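Local coordinates for endonuclease II (PDB 2WSH), which nicks and cleaves cytosine-containing double-stranded DNA of the host, supplying nucleotides for phage DNA synthesis, at residues A[31-44]-A[55-69]. The protein carries 1 engineered substitution. Residues are numbered along the deposited sequence; the frame is centred on the assembly and turned at random.
Sequences IKQLSIPNKYNVIY and IGKTKNLRKRINYYR. With PO4 (phosphate ion), chain E.
Y44 and Y68 meet through their hydroxyls, Y68 OH donating to Y44 OH at 2.7 Å, each oxygen in the other ring's plane. Y44 OH and, in the conformer given, R64 NH1 both lie 2.5 Å from phosphate O4, hydrogen bonds of doubtfully short length. Y54 OH and K83 NZ also bond the anion, and K83 NZ is hydrogen-bonded to Y68 OH. With chi1 at 72°, CG of Y44 sits between its backbone N and carbonyl carbon, and the ring swings across the neighbouring strand. There G56 CA packs on one face, 3.9 Å from the centroid and 23° off the normal. This R64 conformer bends at chi2 and chi3, and its NH1 also donates to K57 O.

Behind this lies the antiparallel hairpin: Y44–G56 and V42–T58 are hydrogen-bonded pairs, and N41 and V42 facing T58 form a G1 bulge. Helix 61-69 is tied on by L61 N to K39 O (2.9 Å, 170° at the hydrogen), and two turns further along R69 NE donates to I31 O at 2.7 Å.

Strand tyrosine and helix arginine thus converge on a phosphate probably from the crystallisation liquor, consistent with a site that could receive a DNA phosphate in this GIY-YIG nuclease.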
loop_
_atom_site.group_PDB
_atom_site.type_symbol
_atom_site.label_atom_id
_atom_site.label_comp_id
_atom_site.label_asym_id
_atom_site.label_seq_id
_atom_site.Cartn_x
_atom_site.Cartn_y
_atom_site.Cartn_z
ATOM N N ILE A 31 5.634 31.130 28.758
ATOM C CA ILE A 31 5.946 30.604 27.433
ATOM C C ILE A 31 5.351 31.503 26.355
ATOM O O ILE A 31 4.131 31.563 26.186
ATOM C CB ILE A 31 5.413 29.167 27.245
ATOM C CG1 ILE A 31 6.132 28.201 28.186
ATOM C CG2 ILE A 31 5.586 28.718 25.804
ATOM C CD1 ILE A 31 5.558 26.798 28.182
ATOM N N LYS A 32 6.217 32.205 25.630
ATOM C CA LYS A 32 5.772 33.131 24.593
ATOM C C LYS A 32 4.858 32.432 23.597
ATOM O O LYS A 32 4.909 31.211 23.451
ATOM C CB LYS A 32 6.969 33.741 23.859
ATOM C CG LYS A 32 7.984 34.425 24.763
ATOM C CD LYS A 32 9.096 35.060 23.942
ATOM C CE LYS A 32 10.292 35.425 24.805
ATOM N NZ LYS A 32 11.445 35.873 23.973
ATOM N N GLN A 33 4.020 33.210 22.919
ATOM C CA GLN A 33 3.114 32.665 21.913
ATOM C C GLN A 33 3.878 32.095 20.726
ATOM O O GLN A 33 5.043 32.423 20.504
ATOM C CB GLN A 33 2.127 33.731 21.434
ATOM C CG GLN A 33 1.030 34.051 22.430
ATOM C CD GLN A 33 0.236 35.281 22.043
ATOM O OE1 GLN A 33 -0.448 35.298 21.020
ATOM N NE2 GLN A 33 0.321 36.322 22.865
ATOM N N LEU A 34 3.209 31.241 19.962
ATOM C CA LEU A 34 3.840 30.574 18.838
ATOM C C LEU A 34 3.229 31.019 17.517
ATOM O O LEU A 34 2.045 30.793 17.260
ATOM C CB LEU A 34 3.705 29.059 18.981
ATOM C CG LEU A 34 4.116 28.472 20.330
ATOM C CD1 LEU A 34 3.792 26.992 20.376
ATOM C CD2 LEU A 34 5.595 28.717 20.604
ATOM N N SER A 35 4.042 31.659 16.684
ATOM C CA SER A 35 3.626 31.985 15.329
ATOM C C SER A 35 4.166 30.906 14.401
ATOM O O SER A 35 5.339 30.921 14.023
ATOM C CB SER A 35 4.133 33.368 14.917
ATOM O OG SER A 35 3.346 33.905 13.865
ATOM N N ILE A 36 3.305 29.957 14.053
ATOM C CA ILE A 36 3.711 28.799 13.270
ATOM C C ILE A 36 2.565 28.323 12.387
ATOM O O ILE A 36 1.407 28.345 12.804
ATOM C CB ILE A 36 4.143 27.642 14.188
ATOM C CG1 ILE A 36 3.105 27.435 15.293
ATOM C CG2 ILE A 36 5.512 27.916 14.794
ATOM C CD1 ILE A 36 3.586 26.569 16.438
ATOM N N PRO A 37 2.884 27.898 11.156
ATOM C CA PRO A 37 1.857 27.326 10.281
ATOM C C PRO A 37 1.441 25.978 10.845
ATOM O O PRO A 37 2.153 25.419 11.678
ATOM C CB PRO A 37 2.594 27.127 8.952
ATOM C CG PRO A 37 3.871 27.907 9.069
ATOM C CD PRO A 37 4.210 27.904 10.521
ATOM N N ASN A 38 0.300 25.450 10.425
ATOM C CA ASN A 38 -0.121 24.167 10.970
ATOM C C ASN A 38 0.463 22.992 10.194
ATOM O O ASN A 38 0.849 23.120 9.033
ATOM C CB ASN A 38 -1.643 24.062 11.080
ATOM C CG ASN A 38 -2.083 23.243 12.285
ATOM O OD1 ASN A 38 -3.201 23.395 12.779
ATOM N ND2 ASN A 38 -1.197 22.380 12.771
ATOM N N LYS A 39 0.528 21.851 10.863
ATOM C CA LYS A 39 1.157 20.658 10.330
ATOM C C LYS A 39 0.352 19.476 10.850
ATOM O O LYS A 39 0.176 19.321 12.056
ATOM C CB LYS A 39 2.620 20.583 10.769
ATOM C CG LYS A 39 3.488 19.692 9.894
ATOM C CD LYS A 39 4.934 20.152 9.910
ATOM C CE LYS A 39 5.183 21.255 8.888
ATOM N NZ LYS A 39 5.348 20.710 7.507
ATOM N N TYR A 40 -0.156 18.657 9.934
ATOM C CA TYR A 40 -1.093 17.602 10.293
ATOM C C TYR A 40 -0.515 16.217 10.046
ATOM O O TYR A 40 0.319 16.030 9.161
ATOM C CB TYR A 40 -2.391 17.758 9.498
ATOM C CG TYR A 40 -2.951 19.162 9.496
ATOM C CD1 TYR A 40 -3.805 19.593 10.502
ATOM C CD2 TYR A 40 -2.625 20.058 8.485
ATOM C CE1 TYR A 40 -4.320 20.880 10.504
ATOM C CE2 TYR A 40 -3.134 21.348 8.478
ATOM C CZ TYR A 40 -3.982 21.752 9.488
ATOM O OH TYR A 40 -4.487 23.032 9.484
ATOM N N ASN A 41 -0.962 15.250 10.842
ATOM C CA ASN A 41 -0.641 13.848 10.603
ATOM C C ASN A 41 0.861 13.564 10.640
ATOM O O ASN A 41 1.440 13.112 9.653
ATOM C CB ASN A 41 -1.226 13.413 9.257
ATOM C CG ASN A 41 -1.399 11.914 9.148
ATOM O OD1 ASN A 41 -1.467 11.366 8.048
ATOM N ND2 ASN A 41 -1.474 11.238 10.292
ATOM N N VAL A 42 1.493 13.828 11.778
ATOM C CA VAL A 42 2.941 13.681 11.876
ATOM C C VAL A 42 3.391 12.922 13.117
ATOM O O VAL A 42 2.668 12.825 14.113
ATOM C CB VAL A 42 3.649 15.053 11.913
ATOM C CG1 VAL A 42 3.371 15.840 10.641
ATOM C CG2 VAL A 42 3.209 15.832 13.143
ATOM N N ILE A 43 4.602 12.388 13.038
ATOM C CA ILE A 43 5.332 11.965 14.219
ATOM C C ILE A 43 6.075 13.196 14.694
ATOM O O ILE A 43 6.721 13.880 13.902
ATOM C CB ILE A 43 6.351 10.867 13.889
ATOM C CG1 ILE A 43 5.633 9.574 13.499
ATOM C CG2 ILE A 43 7.299 10.638 15.065
ATOM C CD1 ILE A 43 4.720 9.032 14.582
ATOM N N TYR A 44 5.960 13.514 15.976
ATOM C CA TYR A 44 6.724 14.635 16.495
ATOM C C TYR A 44 7.745 14.189 17.524
ATOM O O TYR A 44 7.596 13.148 18.157
ATOM C CB TYR A 44 5.821 15.759 17.013
ATOM C CG TYR A 44 5.081 15.496 18.307
ATOM C CD1 TYR A 44 5.618 15.893 19.525
ATOM C CD2 TYR A 44 3.828 14.897 18.307
ATOM C CE1 TYR A 44 4.940 15.685 20.710
ATOM C CE2 TYR A 44 3.142 14.679 19.492
ATOM C CZ TYR A 44 3.706 15.079 20.688
ATOM O OH TYR A 44 3.038 14.876 21.868
ATOM N N ILE A 55 8.818 10.702 21.689
ATOM C CA ILE A 55 8.226 10.541 20.368
ATOM C C ILE A 55 6.712 10.491 20.515
ATOM O O ILE A 55 6.180 9.640 21.227
ATOM C CB ILE A 55 8.687 9.236 19.692
ATOM C CG1 ILE A 55 10.152 9.334 19.270
ATOM C CG2 ILE A 55 7.814 8.927 18.476
ATOM C CD1 ILE A 55 10.379 10.241 18.083
ATOM N N GLY A 56 6.022 11.418 19.860
ATOM C CA GLY A 56 4.573 11.438 19.881
ATOM C C GLY A 56 3.986 11.349 18.487
ATOM O O GLY A 56 4.706 11.442 17.496
ATOM N N LYS A 57 2.676 11.158 18.407
ATOM C CA LYS A 57 1.978 11.241 17.130
ATOM C C LYS A 57 0.786 12.169 17.295
ATOM O O LYS A 57 0.233 12.276 18.389
ATOM C CB LYS A 57 1.525 9.856 16.670
ATOM C CG LYS A 57 0.528 9.190 17.602
ATOM C CD LYS A 57 0.218 7.768 17.156
ATOM C CE LYS A 57 -0.815 7.108 18.065
ATOM N NZ LYS A 57 -0.995 5.663 17.742
ATOM N N THR A 58 0.394 12.847 16.219
ATOM C CA THR A 58 -0.716 13.796 16.290
ATOM C C THR A 58 -1.354 14.090 14.932
ATOM O O THR A 58 -0.678 14.107 13.901
ATOM C CB THR A 58 -0.283 15.124 16.937
ATOM O OG1 THR A 58 -1.421 15.986 17.086
ATOM C CG2 THR A 58 0.767 15.821 16.085
ATOM N N LYS A 59 -2.663 14.324 14.946
ATOM C CA LYS A 59 -3.393 14.724 13.747
ATOM C C LYS A 59 -3.200 16.215 13.478
ATOM O O LYS A 59 -3.487 16.699 12.383
ATOM C CB LYS A 59 -4.887 14.432 13.912
ATOM C CG LYS A 59 -5.255 12.962 14.032
ATOM C CD LYS A 59 -6.634 12.816 14.669
ATOM C CE LYS A 59 -7.035 11.358 14.870
ATOM N NZ LYS A 59 -7.800 10.803 13.714
ATOM N N ASN A 60 -2.710 16.938 14.484
ATOM C CA ASN A 60 -2.639 18.396 14.428
ATOM C C ASN A 60 -1.589 18.953 15.388
ATOM O O ASN A 60 -1.847 19.120 16.582
ATOM C CB ASN A 60 -4.016 18.988 14.742
ATOM C CG ASN A 60 -4.076 20.487 14.538
ATOM O OD1 ASN A 60 -3.069 21.187 14.644
ATOM N ND2 ASN A 60 -5.272 20.995 14.266
ATOM N N LEU A 61 -0.412 19.261 14.856
ATOM C CA LEU A 61 0.741 19.596 15.690
ATOM C C LEU A 61 0.641 20.955 16.377
ATOM O O LEU A 61 1.056 21.108 17.531
ATOM C CB LEU A 61 2.036 19.505 14.880
ATOM C CG LEU A 61 3.335 19.669 15.669
ATOM C CD1 LEU A 61 3.425 18.631 16.778
ATOM C CD2 LEU A 61 4.537 19.573 14.737
ATOM N N ARG A 62 0.100 21.946 15.677
ATOM C CA ARG A 62 -0.027 23.271 16.268
ATOM C C ARG A 62 -0.939 23.196 17.488
ATOM O O ARG A 62 -0.687 23.836 18.509
ATOM C CB ARG A 62 -0.554 24.292 15.253
ATOM C CG ARG A 62 -0.410 25.737 15.717
ATOM C CD ARG A 62 -0.799 26.725 14.631
ATOM N NE ARG A 62 -2.230 26.692 14.344
ATOM C CZ ARG A 62 -2.825 27.453 13.430
ATOM N NH1 ARG A 62 -2.112 28.308 12.709
ATOM N NH2 ARG A 62 -4.135 27.358 13.234
ATOM N N LYS A 63 -2.000 22.405 17.380
ATOM C CA LYS A 63 -2.909 22.216 18.504
ATOM C C LYS A 63 -2.239 21.506 19.678
ATOM O O LYS A 63 -2.401 21.914 20.827
ATOM C CB LYS A 63 -4.175 21.470 18.078
ATOM C CG LYS A 63 -5.349 22.389 17.766
ATOM C CD LYS A 63 -6.649 21.612 17.609
ATOM C CE LYS A 63 -7.077 20.960 18.918
ATOM N NZ LYS A 63 -8.437 20.356 18.818
ATOM N N ARG A 64 -1.483 20.452 19.381
ATOM C CA ARG A 64 -0.810 19.666 20.413
ATOM C C ARG A 64 0.219 20.487 21.191
ATOM O O ARG A 64 0.270 20.427 22.420
ATOM C CB ARG A 64 -0.140 18.433 19.800
ATOM C CG ARG A 64 0.452 17.461 20.816
ATOM C CD ARG A 64 -0.631 16.781 21.647
ATOM N NE ARG A 64 -1.743 16.315 20.822
ATOM C CZ ARG A 64 -1.790 15.136 20.210
ATOM N NH1 ARG A 64 -0.785 14.279 20.317
ATOM N NH2 ARG A 64 -2.849 14.815 19.482
ATOM N N ILE A 65 1.039 21.248 20.473
ATOM C CA ILE A 65 2.048 22.084 21.108
ATOM C C ILE A 65 1.398 23.153 21.980
ATOM O O ILE A 65 1.809 23.371 23.120
ATOM C CB ILE A 65 2.985 22.762 20.087
ATOM C CG1 ILE A 65 3.635 21.716 19.177
ATOM C CG2 ILE A 65 4.042 23.585 20.808
ATOM C CD1 ILE A 65 3.981 20.435 19.881
ATOM N N ASN A 66 0.384 23.821 21.439
ATOM C CA ASN A 66 -0.329 24.846 22.196
ATOM C C ASN A 66 -0.999 24.288 23.455
ATOM O O ASN A 66 -1.134 24.990 24.456
ATOM C CB ASN A 66 -1.339 25.578 21.307
ATOM C CG ASN A 66 -0.712 26.727 20.545
ATOM O OD1 ASN A 66 -0.986 26.931 19.365
ATOM N ND2 ASN A 66 0.147 27.480 21.219
ATOM N N TYR A 67 -1.411 23.024 23.389
ATOM C CA TYR A 67 -1.912 22.307 24.554
ATOM C C TYR A 67 -0.839 22.300 25.639
ATOM O O TYR A 67 -1.114 22.630 26.794
ATOM C CB TYR A 67 -2.306 20.880 24.153
ATOM C CG TYR A 67 -2.556 19.915 25.295
ATOM C CD1 TYR A 67 -3.852 19.567 25.668
ATOM C CD2 TYR A 67 -1.498 19.331 25.984
ATOM C CE1 TYR A 67 -4.085 18.675 26.705
ATOM C CE2 TYR A 67 -1.718 18.441 27.021
ATOM C CZ TYR A 67 -3.012 18.116 27.376
ATOM O OH TYR A 67 -3.234 17.231 28.405
ATOM N N TYR A 68 0.385 21.936 25.260
ATOM C CA TYR A 68 1.517 21.957 26.184
ATOM C C TYR A 68 1.713 23.353 26.752
ATOM O O TYR A 68 1.787 23.532 27.964
ATOM C CB TYR A 68 2.814 21.512 25.494
ATOM C CG TYR A 68 2.907 20.034 25.190
ATOM C CD1 TYR A 68 2.769 19.086 26.193
ATOM C CD2 TYR A 68 3.157 19.588 23.899
ATOM C CE1 TYR A 68 2.859 17.733 25.914
ATOM C CE2 TYR A 68 3.250 18.239 23.614
ATOM C CZ TYR A 68 3.102 17.318 24.624
ATOM O OH TYR A 68 3.194 15.974 24.337
ATOM N N ARG A 69 1.811 24.341 25.865
ATOM C CA ARG A 69 2.024 25.721 26.277
ATOM C C ARG A 69 0.970 26.195 27.275
ATOM O O ARG A 69 1.296 26.774 28.313
ATOM C CB ARG A 69 2.032 26.650 25.060
ATOM C CG ARG A 69 1.927 28.119 25.428
ATOM C CD ARG A 69 2.126 29.031 24.225
ATOM N NE ARG A 69 2.245 30.427 24.640
ATOM C CZ ARG A 69 1.213 31.244 24.822
ATOM N NH1 ARG A 69 -0.024 30.812 24.618
ATOM N NH2 ARG A 69 1.416 32.496 25.209
HETATM P P PO4 E . 0.372 12.877 22.931
HETATM O O1 PO4 E . 1.572 11.989 22.705
HETATM O O2 PO4 E . -0.836 12.290 22.237
HETATM O O3 PO4 E . 0.077 13.028 24.406
HETATM O O4 PO4 E . 0.702 14.227 22.347
HETATM O O HOH W 1 0.797 30.286 21.038
#